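Local coordinates for protein phosphodiesterase (PDB 6CPU) that is a mainly helical phosphodiesterase of the HD clan whose fold holds a zinc ion and a magnesium ion, at residues K451-S454 against A455-K459; E538-F541 against N542-D546; L409-R412 against S413-S417; L236-D239 against Y240-Q244; Q301-D305 against P306-Y310. All coordinates share one frame; numbering follows the deposited sequence.

Contact 1 (K451-S454 against A455-K459); sequences KLIS and ALLIK
L456 lies back against L452, one turn earlier in the α-helix 446-462, and the evidence for this i to i+4 contact runs from CB through CG to CD1 of L456. At its base, L456 CB stands 3.5 Å from L452 O. L456 CG comes closer, 3.2 Å from L452 O, because it sits beside the backbone N and opposite the carbonyl carbon (chi1 -66°), which tips the branch toward the preceding turn. At the tip, L456 CD1 then reaches L452 CG at 4.0 Å, and the two leucines meet at an angle rather than lying parallel. Helix 427-438 packs here too, with F437 on L452 and L434 on L456.

One residue on, I453 and L457 run alongside each other and point the same way, joined by I453 CG2 and L457 CD1 at 4.0 Å. Under both pairs the backbone is regular; L457 N gives its hydrogen to I453 O over 2.9 Å. The same helix carries the zinc ligand D462 at its end, and the side chain of I458 is about 8 Å from the zinc ion. S454, with its hydroxyl on the backbone-N side, returns OG to V450 O in a hydrogen bond.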
loop_
_atom_site.group_PDB
_atom_site.type_symbol
_atom_site.label_atom_id
_atom_site.label_comp_id
_atom_site.label_asym_id
_atom_site.label_seq_id
_atom_site.Cartn_x
_atom_site.Cartn_y
_atom_site.Cartn_z
ATOM N N LYS A 451 -21.819 -5.231 -1.513
ATOM C CA LYS A 451 -21.121 -4.107 -0.878
ATOM C C LYS A 451 -20.876 -4.327 0.599
ATOM O O LYS A 451 -19.794 -4.045 1.098
ATOM C CB LYS A 451 -21.908 -2.804 -1.032
ATOM C CG LYS A 451 -21.755 -2.105 -2.365
ATOM C CD LYS A 451 -22.746 -0.958 -2.450
ATOM C CE LYS A 451 -22.212 0.188 -3.278
ATOM N NZ LYS A 451 -23.311 1.113 -3.678
ATOM N N LEU A 452 -21.888 -4.814 1.313
ATOM C CA LEU A 452 -21.773 -4.962 2.756
ATOM C C LEU A 452 -20.812 -6.078 3.139
ATOM O O LEU A 452 -19.989 -5.900 4.034
ATOM C CB LEU A 452 -23.145 -5.208 3.400
ATOM C CG LEU A 452 -23.123 -5.388 4.920
ATOM C CD1 LEU A 452 -22.724 -4.105 5.638
ATOM C CD2 LEU A 452 -24.483 -5.877 5.413
ATOM N N ILE A 453 -20.926 -7.231 2.492
ATOM C CA ILE A 453 -20.014 -8.334 2.787
ATOM C C ILE A 453 -18.577 -7.911 2.469
ATOM O O ILE A 453 -17.672 -8.114 3.273
ATOM C CB ILE A 453 -20.356 -9.621 2.008
ATOM C CG1 ILE A 453 -21.769 -10.120 2.360
ATOM C CG2 ILE A 453 -19.331 -10.705 2.311
ATOM C CD1 ILE A 453 -22.054 -10.171 3.841
ATOM N N SER A 454 -18.394 -7.299 1.306
ATOM C CA SER A 454 -17.089 -6.767 0.903
ATOM C C SER A 454 -16.547 -5.786 1.940
ATOM O O SER A 454 -15.388 -5.893 2.348
ATOM C CB SER A 454 -17.205 -6.103 -0.455
ATOM O OG SER A 454 -17.640 -7.044 -1.416
ATOM N N ALA A 455 -17.400 -4.862 2.394
ATOM C CA ALA A 455 -17.024 -3.876 3.407
ATOM C C ALA A 455 -16.599 -4.514 4.719
ATOM O O ALA A 455 -15.627 -4.099 5.343
ATOM C CB ALA A 455 -18.170 -2.907 3.653
ATOM N N LEU A 456 -17.340 -5.525 5.149
ATOM C CA LEU A 456 -17.021 -6.202 6.392
ATOM C C LEU A 456 -15.716 -6.977 6.292
ATOM O O LEU A 456 -14.942 -7.001 7.230
ATOM C CB LEU A 456 -18.171 -7.131 6.802
ATOM C CG LEU A 456 -19.474 -6.404 7.160
ATOM C CD1 LEU A 456 -20.620 -7.407 7.274
ATOM C CD2 LEU A 456 -19.328 -5.589 8.435
ATOM N N LEU A 457 -15.477 -7.607 5.156
ATOM C CA LEU A 457 -14.270 -8.410 4.993
ATOM C C LEU A 457 -13.026 -7.520 4.970
ATOM O O LEU A 457 -12.064 -7.787 5.687
ATOM C CB LEU A 457 -14.359 -9.294 3.749
ATOM C CG LEU A 457 -15.330 -10.480 3.892
ATOM C CD1 LEU A 457 -15.360 -11.305 2.622
ATOM C CD2 LEU A 457 -14.953 -11.337 5.090
ATOM N N ILE A 458 -13.071 -6.434 4.196
ATOM C CA ILE A 458 -11.929 -5.521 4.146
ATOM C C ILE A 458 -11.726 -4.859 5.508
ATOM O O ILE A 458 -10.604 -4.650 5.914
ATOM C CB ILE A 458 -12.049 -4.492 2.992
ATOM C CG1 ILE A 458 -10.677 -3.873 2.677
ATOM C CG2 ILE A 458 -13.088 -3.423 3.314
ATOM C CD1 ILE A 458 -10.690 -2.983 1.447
ATOM N N LYS A 459 -12.802 -4.558 6.241
ATOM C CA LYS A 459 -12.655 -4.023 7.604
ATOM C C LYS A 459 -11.912 -4.980 8.515
ATOM O O LYS A 459 -11.032 -4.576 9.279
ATOM C CB LYS A 459 -14.013 -3.694 8.228
ATOM C CG LYS A 459 -14.549 -2.330 7.837
ATOM C CD LYS A 459 -15.935 -2.064 8.422
ATOM C CE LYS A 459 -15.901 -1.990 9.939
ATOM N NZ LYS A 459 -14.855 -1.069 10.457
#

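Contact 2 (E538-F541 against N542-D546)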
loop_
_atom_site.group_PDB
_atom_site.type_symbol
_atom_site.label_atom_id
_atom_site.label_comp_id
_atom_site.label_asym_id
_atom_site.label_seq_id
_atom_site.Cartn_x
_atom_site.Cartn_y
_atom_site.Cartn_z
ATOM N N GLU A 538 -12.815 -7.478 19.166
ATOM C CA GLU A 538 -13.624 -8.576 19.702
ATOM C C GLU A 538 -15.038 -8.528 19.137
ATOM O O GLU A 538 -15.519 -9.518 18.597
ATOM C CB GLU A 538 -13.655 -8.539 21.234
ATOM C CG GLU A 538 -14.254 -9.784 21.876
ATOM C CD GLU A 538 -13.764 -10.020 23.297
ATOM O OE1 GLU A 538 -13.290 -9.063 23.947
ATOM O OE2 GLU A 538 -13.854 -11.173 23.768
ATOM N N ASN A 539 -15.678 -7.365 19.223
ATOM C CA ASN A 539 -17.057 -7.217 18.761
ATOM C C ASN A 539 -17.247 -7.384 17.261
ATOM O O ASN A 539 -18.211 -8.019 16.830
ATOM C CB ASN A 539 -17.630 -5.869 19.204
ATOM C CG ASN A 539 -17.876 -5.806 20.698
ATOM O OD1 ASN A 539 -18.133 -6.823 21.342
ATOM N ND2 ASN A 539 -17.797 -4.606 21.259
ATOM N N LEU A 540 -16.343 -6.819 16.459
ATOM C CA LEU A 540 -16.465 -6.926 14.999
ATOM C C LEU A 540 -16.280 -8.367 14.517
ATOM O O LEU A 540 -17.062 -8.863 13.705
ATOM C CB LEU A 540 -15.451 -6.018 14.284
ATOM C CG LEU A 540 -15.460 -6.093 12.750
ATOM C CD1 LEU A 540 -16.753 -5.539 12.170
ATOM C CD2 LEU A 540 -14.256 -5.363 12.168
ATOM N N PHE A 541 -15.231 -9.024 14.990
ATOM C CA PHE A 541 -14.939 -10.381 14.532
ATOM C C PHE A 541 -16.012 -11.378 15.007
ATOM O O PHE A 541 -16.522 -12.178 14.208
ATOM C CB PHE A 541 -13.525 -10.801 14.942
ATOM C CG PHE A 541 -12.455 -10.226 14.053
ATOM C CD1 PHE A 541 -12.201 -10.793 12.809
ATOM C CD2 PHE A 541 -11.737 -9.097 14.429
ATOM C CE1 PHE A 541 -11.235 -10.261 11.975
ATOM C CE2 PHE A 541 -10.768 -8.560 13.592
ATOM C CZ PHE A 541 -10.520 -9.142 12.367
ATOM N N ASN A 542 -16.374 -11.302 16.290
ATOM C CA ASN A 542 -17.513 -12.069 16.823
ATOM C C ASN A 542 -18.768 -11.870 15.986
ATOM O O ASN A 542 -19.409 -12.834 15.589
ATOM C CB ASN A 542 -17.800 -11.686 18.282
ATOM C CG ASN A 542 -16.809 -12.297 19.255
ATOM O OD1 ASN A 542 -16.291 -13.392 19.026
ATOM N ND2 ASN A 542 -16.548 -11.599 20.359
ATOM N N SER A 543 -19.092 -10.615 15.687
ATOM C CA SER A 543 -20.271 -10.292 14.890
ATOM C C SER A 543 -20.176 -10.802 13.449
ATOM O O SER A 543 -21.156 -11.297 12.893
ATOM C CB SER A 543 -20.514 -8.780 14.905
ATOM O OG SER A 543 -21.749 -8.463 14.292
ATOM N N VAL A 544 -18.996 -10.683 12.848
ATOM C CA VAL A 544 -18.776 -11.168 11.482
ATOM C C VAL A 544 -18.750 -12.704 11.427
ATOM O O VAL A 544 -19.313 -13.304 10.503
ATOM C CB VAL A 544 -17.482 -10.563 10.870
ATOM C CG1 VAL A 544 -17.083 -11.275 9.581
ATOM C CG2 VAL A 544 -17.677 -9.073 10.603
ATOM N N SER A 545 -18.113 -13.331 12.411
ATOM C CA SER A 545 -18.064 -14.800 12.474
ATOM C C SER A 545 -19.438 -15.417 12.760
ATOM O O SER A 545 -19.711 -16.535 12.323
ATOM C CB SER A 545 -17.030 -15.277 13.495
ATOM O OG SER A 545 -17.319 -14.798 14.793
ATOM N N ASP A 546 -20.305 -14.689 13.464
ATOM C CA ASP A 546 -21.700 -15.109 13.618
ATOM C C ASP A 546 -22.389 -15.225 12.259
ATOM O O ASP A 546 -23.145 -16.162 12.027
ATOM C CB ASP A 546 -22.493 -14.130 14.493
ATOM C CG ASP A 546 -22.104 -14.188 15.967
ATOM O OD1 ASP A 546 -21.267 -15.034 16.347
ATOM O OD2 ASP A 546 -22.634 -13.373 16.753
#
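E538 and N542 bring two flat groups together on the side of the helix turned to helix 552-569: their side chains run alongside each other in the same direction, with carboxylate and amide planes turned 41° apart. What the amide meets is the aliphatic stem of the glutamate, N542 ND2 lying 3.3 Å from E538 CG. The same nitrogen is 2.9 Å from E538 O, but the angle is too poor for a hydrogen bond; that carbonyl is taken instead by N542 N, at 3.0 Å. E538 CG is turned opposite the backbone N (chi1 -169°), and the chain continues extended, sending OE1 to a salt bridge with K562. The third flat group, the F541 ring, packs against T554 and I558 of helix 552-569 and against I463.

On the buried side, L540 CD1 and V544 CG2 meet at 4.0 Å in two side chains pointing the same way. S545 N donates to F541 O over 2.7 Å. The S545 hydroxyl, folded between backbone N and carbonyl carbon (chi1 59°), brings OG to 2.8 Å from F541 O and 3.0 Å from N542 O; which of them takes the one proton is not settled, and Q552 OE1 is a further, weak partner. The arrangement is that of an α-helix packed among several others: L540 and V544 meet C460 of helix 446-462, while E538, N542 and S545 face helix 552-569.

Contact 3 (L409-R412 against S413-S417); sequences LTIR and SLIIS
T410 and S413 supply the polar part of the contact. S413 N donates to T410 OG1 over 3.1 Å at a fairly straight 166°, a bond made possible by the hydroxyl of T410 lying between backbone N and carbonyl carbon (chi1 62°). Water 1 links the same pair from the other end, accepting from T410 N at 3.0 Å and hydrogen-bonded to S413 OG at 2.6 Å. T410 is thus the N-cap of helix 411-421, and the water bridges T410 N and S413 OG, which a capping box would join directly. L414 N adds the first turn's backbone bond, to T410 O.

Apolar contacts come next. L409 CD1 rests 3.6 Å from S413 CB. I411 splits its branches: CG2 meets I415 CD1 at 3.7 Å, while CD1 reaches L414 CD2 at 4.1 Å. I387 of helix 377-394 packs on I415.

The R412 guanidinium takes part through one face: I416 CD1 lies 3.9 Å above its centre, the two chains running alongside each other.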
loop_
_atom_site.group_PDB
_atom_site.type_symbol
_atom_site.label_atom_id
_atom_site.label_comp_id
_atom_site.label_asym_id
_atom_site.label_seq_id
_atom_site.Cartn_x
_atom_site.Cartn_y
_atom_site.Cartn_z
ATOM N N LEU A 409 -23.928 -2.072 -11.083
ATOM C CA LEU A 409 -22.875 -1.691 -10.133
ATOM C C LEU A 409 -21.509 -2.137 -10.656
ATOM O O LEU A 409 -21.271 -3.331 -10.872
ATOM C CB LEU A 409 -23.114 -2.301 -8.747
ATOM C CG LEU A 409 -22.130 -1.864 -7.649
ATOM C CD1 LEU A 409 -22.293 -0.385 -7.337
ATOM C CD2 LEU A 409 -22.292 -2.689 -6.381
ATOM N N THR A 410 -20.616 -1.170 -10.847
ATOM C CA THR A 410 -19.295 -1.438 -11.411
ATOM C C THR A 410 -18.301 -1.838 -10.333
ATOM O O THR A 410 -18.498 -1.578 -9.147
ATOM C CB THR A 410 -18.724 -0.201 -12.131
ATOM O OG1 THR A 410 -18.566 0.866 -11.185
ATOM C CG2 THR A 410 -19.647 0.247 -13.270
ATOM N N ILE A 411 -17.221 -2.469 -10.767
ATOM C CA ILE A 411 -16.138 -2.828 -9.868
ATOM C C ILE A 411 -15.444 -1.558 -9.364
ATOM O O ILE A 411 -15.008 -1.515 -8.230
ATOM C CB ILE A 411 -15.165 -3.806 -10.560
ATOM C CG1 ILE A 411 -15.856 -5.174 -10.763
ATOM C CG2 ILE A 411 -13.864 -3.973 -9.786
ATOM C CD1 ILE A 411 -16.158 -5.931 -9.481
ATOM N N ARG A 412 -15.377 -0.517 -10.188
ATOM C CA ARG A 412 -14.943 0.808 -9.711
ATOM C C ARG A 412 -15.712 1.216 -8.448
ATOM O O ARG A 412 -15.120 1.497 -7.402
ATOM C CB ARG A 412 -15.092 1.864 -10.826
ATOM C CG ARG A 412 -14.733 3.277 -10.387
ATOM C CD ARG A 412 -14.739 4.288 -11.507
ATOM N NE ARG A 412 -14.628 5.643 -10.964
ATOM C CZ ARG A 412 -15.637 6.360 -10.469
ATOM N NH1 ARG A 412 -16.872 5.869 -10.439
ATOM N NH2 ARG A 412 -15.407 7.584 -9.999
ATOM N N SER A 413 -17.041 1.211 -8.533
ATOM C CA SER A 413 -17.898 1.582 -7.401
ATOM C C SER A 413 -17.743 0.656 -6.205
ATOM O O SER A 413 -17.785 1.106 -5.067
ATOM C CB SER A 413 -19.372 1.626 -7.836
ATOM O OG SER A 413 -19.577 2.669 -8.762
ATOM N N LEU A 414 -17.558 -0.639 -6.462
ATOM C CA LEU A 414 -17.365 -1.602 -5.381
ATOM C C LEU A 414 -16.040 -1.357 -4.671
ATOM O O LEU A 414 -15.977 -1.410 -3.446
ATOM C CB LEU A 414 -17.426 -3.035 -5.911
ATOM C CG LEU A 414 -17.196 -4.161 -4.894
ATOM C CD1 LEU A 414 -18.125 -4.039 -3.700
ATOM C CD2 LEU A 414 -17.367 -5.512 -5.583
ATOM N N ILE A 415 -14.993 -1.077 -5.446
ATOM C CA ILE A 415 -13.678 -0.782 -4.864
ATOM C C ILE A 415 -13.737 0.478 -3.988
ATOM O O ILE A 415 -13.184 0.489 -2.875
ATOM C CB ILE A 415 -12.592 -0.677 -5.956
ATOM C CG1 ILE A 415 -12.322 -2.067 -6.548
ATOM C CG2 ILE A 415 -11.312 -0.077 -5.375
ATOM C CD1 ILE A 415 -11.436 -2.088 -7.775
ATOM N N ILE A 416 -14.403 1.530 -4.478
ATOM C CA ILE A 416 -14.563 2.779 -3.716
ATOM C C ILE A 416 -15.287 2.504 -2.403
ATOM O O ILE A 416 -14.854 2.924 -1.324
ATOM C CB ILE A 416 -15.335 3.850 -4.522
ATOM C CG1 ILE A 416 -14.480 4.312 -5.714
ATOM C CG2 ILE A 416 -15.744 5.015 -3.622
ATOM C CD1 ILE A 416 -15.240 5.096 -6.760
ATOM N N SER A 417 -16.402 1.791 -2.511
ATOM C CA SER A 417 -17.190 1.423 -1.344
ATOM C C SER A 417 -16.335 0.715 -0.287
ATOM O O SER A 417 -16.360 1.071 0.892
ATOM C CB SER A 417 -18.371 0.537 -1.784
ATOM O OG SER A 417 -18.950 -0.106 -0.673
HETATM O O HOH W 1 -21.362 1.734 -10.400
#

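Contact 4 (L236-D239 against Y240-Q244)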
loop_
_atom_site.group_PDB
_atom_site.type_symbol
_atom_site.label_atom_id
_atom_site.label_comp_id
_atom_site.label_asym_id
_atom_site.label_seq_id
_atom_site.Cartn_x
_atom_site.Cartn_y
_atom_site.Cartn_z
ATOM N N LEU A 236 1.260 -13.580 -6.773
ATOM C CA LEU A 236 0.709 -14.907 -6.477
ATOM C C LEU A 236 -0.787 -14.845 -6.179
ATOM O O LEU A 236 -1.581 -15.615 -6.727
ATOM C CB LEU A 236 1.444 -15.541 -5.293
ATOM C CG LEU A 236 2.874 -15.978 -5.575
ATOM C CD1 LEU A 236 3.563 -16.384 -4.286
ATOM C CD2 LEU A 236 2.916 -17.099 -6.608
ATOM N N MET A 237 -1.178 -13.893 -5.341
ATOM C CA MET A 237 -2.570 -13.774 -4.925
ATOM C C MET A 237 -3.512 -13.248 -5.992
ATOM O O MET A 237 -4.603 -13.798 -6.192
ATOM C CB MET A 237 -2.650 -12.937 -3.661
ATOM C CG MET A 237 -2.079 -13.678 -2.482
ATOM S SD MET A 237 -2.192 -12.771 -0.941
ATOM C CE MET A 237 -0.758 -11.699 -1.033
ATOM N N ILE A 238 -3.098 -12.203 -6.701
ATOM C CA ILE A 238 -3.945 -11.632 -7.738
ATOM C C ILE A 238 -4.032 -12.527 -8.978
ATOM O O ILE A 238 -5.116 -12.685 -9.541
ATOM C CB ILE A 238 -3.496 -10.206 -8.121
ATOM C CG1 ILE A 238 -3.549 -9.283 -6.894
ATOM C CG2 ILE A 238 -4.351 -9.656 -9.246
ATOM C CD1 ILE A 238 -4.934 -8.974 -6.369
ATOM N N ASP A 239 -2.915 -13.103 -9.410
ATOM C CA ASP A 239 -2.937 -14.026 -10.552
ATOM C C ASP A 239 -3.900 -15.180 -10.268
ATOM O O ASP A 239 -4.704 -15.547 -11.127
ATOM C CB ASP A 239 -1.532 -14.551 -10.856
ATOM C CG ASP A 239 -1.456 -15.349 -12.162
ATOM O OD1 ASP A 239 -2.236 -15.091 -13.091
ATOM O OD2 ASP A 239 -0.578 -16.229 -12.267
ATOM N N TYR A 240 -3.832 -15.707 -9.050
ATOM C CA TYR A 240 -4.665 -16.834 -8.603
ATOM C C TYR A 240 -6.158 -16.493 -8.666
ATOM O O TYR A 240 -6.968 -17.302 -9.111
ATOM C CB TYR A 240 -4.267 -17.225 -7.179
ATOM C CG TYR A 240 -4.809 -18.553 -6.687
ATOM C CD1 TYR A 240 -4.294 -19.755 -7.163
ATOM C CD2 TYR A 240 -5.813 -18.608 -5.717
ATOM C CE1 TYR A 240 -4.776 -20.977 -6.704
ATOM C CE2 TYR A 240 -6.299 -19.831 -5.246
ATOM C CZ TYR A 240 -5.768 -21.009 -5.744
ATOM O OH TYR A 240 -6.253 -22.220 -5.291
ATOM N N ALA A 241 -6.504 -15.282 -8.230
ATOM C CA ALA A 241 -7.872 -14.795 -8.284
ATOM C C ALA A 241 -8.345 -14.579 -9.718
ATOM O O ALA A 241 -9.468 -14.951 -10.060
ATOM C CB ALA A 241 -7.998 -13.510 -7.487
ATOM N N ILE A 242 -7.496 -13.982 -10.555
ATOM C CA ILE A 242 -7.823 -13.747 -11.969
ATOM C C ILE A 242 -8.131 -15.071 -12.691
ATOM O O ILE A 242 -9.078 -15.149 -13.472
ATOM C CB ILE A 242 -6.678 -13.002 -12.708
ATOM C CG1 ILE A 242 -6.569 -11.556 -12.218
ATOM C CG2 ILE A 242 -6.898 -12.993 -14.215
ATOM C CD1 ILE A 242 -5.294 -10.852 -12.642
ATOM N N LYS A 243 -7.339 -16.104 -12.410
ATOM C CA LYS A 243 -7.544 -17.429 -13.020
ATOM C C LYS A 243 -8.917 -18.056 -12.743
ATOM O O LYS A 243 -9.339 -18.939 -13.481
ATOM C CB LYS A 243 -6.458 -18.407 -12.562
ATOM C CG LYS A 243 -5.127 -18.233 -13.263
ATOM C CD LYS A 243 -4.112 -19.216 -12.693
ATOM C CE LYS A 243 -2.738 -19.043 -13.311
ATOM N NZ LYS A 243 -1.709 -19.679 -12.444
ATOM N N GLN A 244 -9.589 -17.635 -11.672
ATOM C CA GLN A 244 -10.910 -18.167 -11.344
ATOM C C GLN A 244 -12.053 -17.423 -12.046
ATOM O O GLN A 244 -13.195 -17.890 -12.020
ATOM C CB GLN A 244 -11.155 -18.172 -9.828
ATOM C CG GLN A 244 -10.003 -18.649 -8.945
ATOM C CD GLN A 244 -9.354 -19.953 -9.395
ATOM O OE1 GLN A 244 -8.139 -20.134 -9.249
ATOM N NE2 GLN A 244 -10.152 -20.862 -9.935
#
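L236 to K243 form one regular run of i to i+4 backbone bonds near the C-terminal end of helix 227-242, from the longer Y240 N to L236 O bond at 3.2 Å to the straighter I242 N to I238 O bond, 166° at the hydrogen.

Among the side chains, I238 and I242 meet at an angle, CG2 of I238 3.7 Å from CD1 of I242. The I242 branch leans backward, since I242 CG1 lies beside the backbone N (chi1 -70°) and comes within 3.2 Å of I238 O. Both isoleucines face helix 336-348, on L343 and L340. Y240 CB is 3.2 Å from L236 O, and that oxygen also lies obliquely to the ring; Y240 OH bonds to P297 O and the ring meets F299 edge-to-face.

K243, extended beyond CG, lays its CE 3.7 Å from D239 OD2. K243 NZ is 3.6 Å from D239 OD2, which makes this a long salt bridge, consistent with a modest attraction between the ammonium and the carboxylate.

Contact 5 (Q301-D305 against P306-Y310); sequences QFVED and PKLDY
D305 and K307 make the stronger of the two hydrogen bonds across this surface contact: K307 N donates to D305 OD1 over 3.0 Å, nearly straight at 160°. This is an Asx turn, laid over a type I β-turn from D305 to L308. The aspartate reaches forward with CG opposite its backbone N (chi1 -172°), and OD1 is met on the anti side of the carboxylate, 32° out of its plane. The β-turn's own bond, L308 N to D305 O, is weak at 3.4 Å.

The closer-packed part is made by L308, though that residue remains exposed. L308 CD1 meets V303 CG1 and D305 CB, both at 3.8 Å, and the leucine crosses the aspartate at roughly a right angle. P306 touches W218 and R292, and E304 is held outside the contact by a salt bridge to K298.

The solvent side is looser. K307 extends outward, its NZ 6.3 Å from D305 OD1, and has long, weak ion pairs with D556 and E560. This is consistent with the D305 carboxylate oxygen contributing more to the turn than the weak backbone bond, and with D305 serving K307 through its amide N-H rather than its ammonium group.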
loop_
_atom_site.group_PDB
_atom_site.type_symbol
_atom_site.label_atom_id
_atom_site.label_comp_id
_atom_site.label_asym_id
_atom_site.label_seq_id
_atom_site.Cartn_x
_atom_site.Cartn_y
_atom_site.Cartn_z
ATOM N N GLN A 301 -0.134 -25.136 -1.388
ATOM C CA GLN A 301 0.728 -24.483 -0.416
ATOM C C GLN A 301 -0.043 -23.833 0.740
ATOM O O GLN A 301 0.557 -23.168 1.586
ATOM C CB GLN A 301 1.608 -23.441 -1.117
ATOM C CG GLN A 301 2.443 -23.989 -2.270
ATOM C CD GLN A 301 1.788 -23.856 -3.634
ATOM O OE1 GLN A 301 0.569 -23.935 -3.766
ATOM N NE2 GLN A 301 2.602 -23.656 -4.663
ATOM N N PHE A 302 -1.358 -24.031 0.774
ATOM C CA PHE A 302 -2.208 -23.477 1.818
ATOM C C PHE A 302 -2.074 -24.293 3.106
ATOM O O PHE A 302 -2.102 -25.525 3.066
ATOM C CB PHE A 302 -3.657 -23.459 1.329
ATOM C CG PHE A 302 -4.622 -22.856 2.302
ATOM C CD1 PHE A 302 -4.751 -21.476 2.406
ATOM C CD2 PHE A 302 -5.412 -23.663 3.112
ATOM C CE1 PHE A 302 -5.646 -20.914 3.304
ATOM C CE2 PHE A 302 -6.306 -23.105 4.010
ATOM C CZ PHE A 302 -6.423 -21.729 4.107
ATOM N N VAL A 303 -1.923 -23.606 4.239
ATOM C CA VAL A 303 -1.751 -24.261 5.534
ATOM C C VAL A 303 -3.085 -24.233 6.281
ATOM O O VAL A 303 -3.521 -23.191 6.772
ATOM C CB VAL A 303 -0.635 -23.596 6.359
ATOM C CG1 VAL A 303 -0.510 -24.246 7.730
ATOM C CG2 VAL A 303 0.692 -23.675 5.613
ATOM N N GLU A 304 -3.733 -25.391 6.347
ATOM C CA GLU A 304 -5.104 -25.490 6.839
ATOM C C GLU A 304 -5.300 -24.927 8.252
ATOM O O GLU A 304 -6.338 -24.336 8.534
ATOM C CB GLU A 304 -5.567 -26.952 6.793
ATOM C CG GLU A 304 -7.031 -27.163 7.131
ATOM C CD GLU A 304 -7.968 -26.423 6.200
ATOM O OE1 GLU A 304 -7.780 -26.511 4.968
ATOM O OE2 GLU A 304 -8.902 -25.759 6.701
ATOM N N ASP A 305 -4.312 -25.109 9.121
ATOM C CA ASP A 305 -4.431 -24.729 10.528
ATOM C C ASP A 305 -3.940 -23.298 10.749
ATOM O O ASP A 305 -2.738 -23.046 10.737
ATOM C CB ASP A 305 -3.630 -25.698 11.399
ATOM C CG ASP A 305 -3.860 -25.492 12.896
ATOM O OD1 ASP A 305 -4.289 -24.396 13.324
ATOM O OD2 ASP A 305 -3.592 -26.442 13.657
ATOM N N PRO A 306 -4.869 -22.362 11.008
ATOM C CA PRO A 306 -4.475 -20.951 11.083
ATOM C C PRO A 306 -3.674 -20.582 12.330
ATOM O O PRO A 306 -3.094 -19.501 12.381
ATOM C CB PRO A 306 -5.820 -20.221 11.087
ATOM C CG PRO A 306 -6.754 -21.179 11.741
ATOM C CD PRO A 306 -6.299 -22.552 11.322
ATOM N N LYS A 307 -3.624 -21.469 13.324
ATOM C CA LYS A 307 -2.987 -21.141 14.603
ATOM C C LYS A 307 -1.484 -21.420 14.579
ATOM O O LYS A 307 -0.758 -20.995 15.479
ATOM C CB LYS A 307 -3.691 -21.881 15.756
ATOM C CG LYS A 307 -5.209 -21.740 15.681
ATOM C CD LYS A 307 -5.970 -22.281 16.881
ATOM C CE LYS A 307 -7.453 -22.386 16.531
ATOM N NZ LYS A 307 -8.357 -22.423 17.713
ATOM N N LEU A 308 -1.014 -22.111 13.540
ATOM C CA LEU A 308 0.398 -22.465 13.428
ATOM C C LEU A 308 1.256 -21.238 13.175
ATOM O O LEU A 308 0.822 -20.304 12.503
ATOM C CB LEU A 308 0.620 -23.469 12.290
ATOM C CG LEU A 308 -0.037 -24.842 12.440
ATOM C CD1 LEU A 308 0.181 -25.683 11.192
ATOM C CD2 LEU A 308 0.505 -25.555 13.666
ATOM N N ASP A 309 2.474 -21.243 13.703
ATOM C CA ASP A 309 3.439 -20.194 13.393
ATOM C C ASP A 309 4.034 -20.465 12.009
ATOM O O ASP A 309 3.812 -21.534 11.441
ATOM C CB ASP A 309 4.544 -20.143 14.451
ATOM C CG ASP A 309 5.175 -18.759 14.581
ATOM O OD1 ASP A 309 4.873 -17.858 13.761
ATOM O OD2 ASP A 309 5.986 -18.571 15.503
ATOM N N TYR A 310 4.777 -19.499 11.468
ATOM C CA TYR A 310 5.407 -19.650 10.151
ATOM C C TYR A 310 6.606 -20.591 10.166
ATOM O O TYR A 310 7.533 -20.436 10.964
ATOM C CB TYR A 310 5.850 -18.290 9.608
ATOM C CG TYR A 310 6.618 -18.373 8.314
ATOM C CD1 TYR A 310 6.016 -18.860 7.156
ATOM C CD2 TYR A 310 7.945 -17.966 8.246
ATOM C CE1 TYR A 310 6.718 -18.935 5.962
ATOM C CE2 TYR A 310 8.656 -18.036 7.060
ATOM C CZ TYR A 310 8.032 -18.518 5.923
ATOM O OH TYR A 310 8.746 -18.581 4.752
#

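From the N terminus the order is contact 4, contact 5, contact 3, contact 1, contact 2; all lie in series, none nesting or crossing. Contacts 4, 1 and 2 lie along helices, and contact 3 caps and opens helix 411-421; none of these closes a loop. Contact 5 shapes a turn within the loop between helices 276-292 and 336-348. Its nearest atoms are about 7 Å from contact 4, without touching. Contacts 3, 1 and 2 form a chain of neighbours: L414 CD1 lies 3.8 Å from S454 OG, tying helix 411-421 to helix 446-462, and L456 CB lies 4.3 Å from V544 CG2, tying that helix to 525-547. Helix 336-348 is shared by contacts 4, 3 and 1.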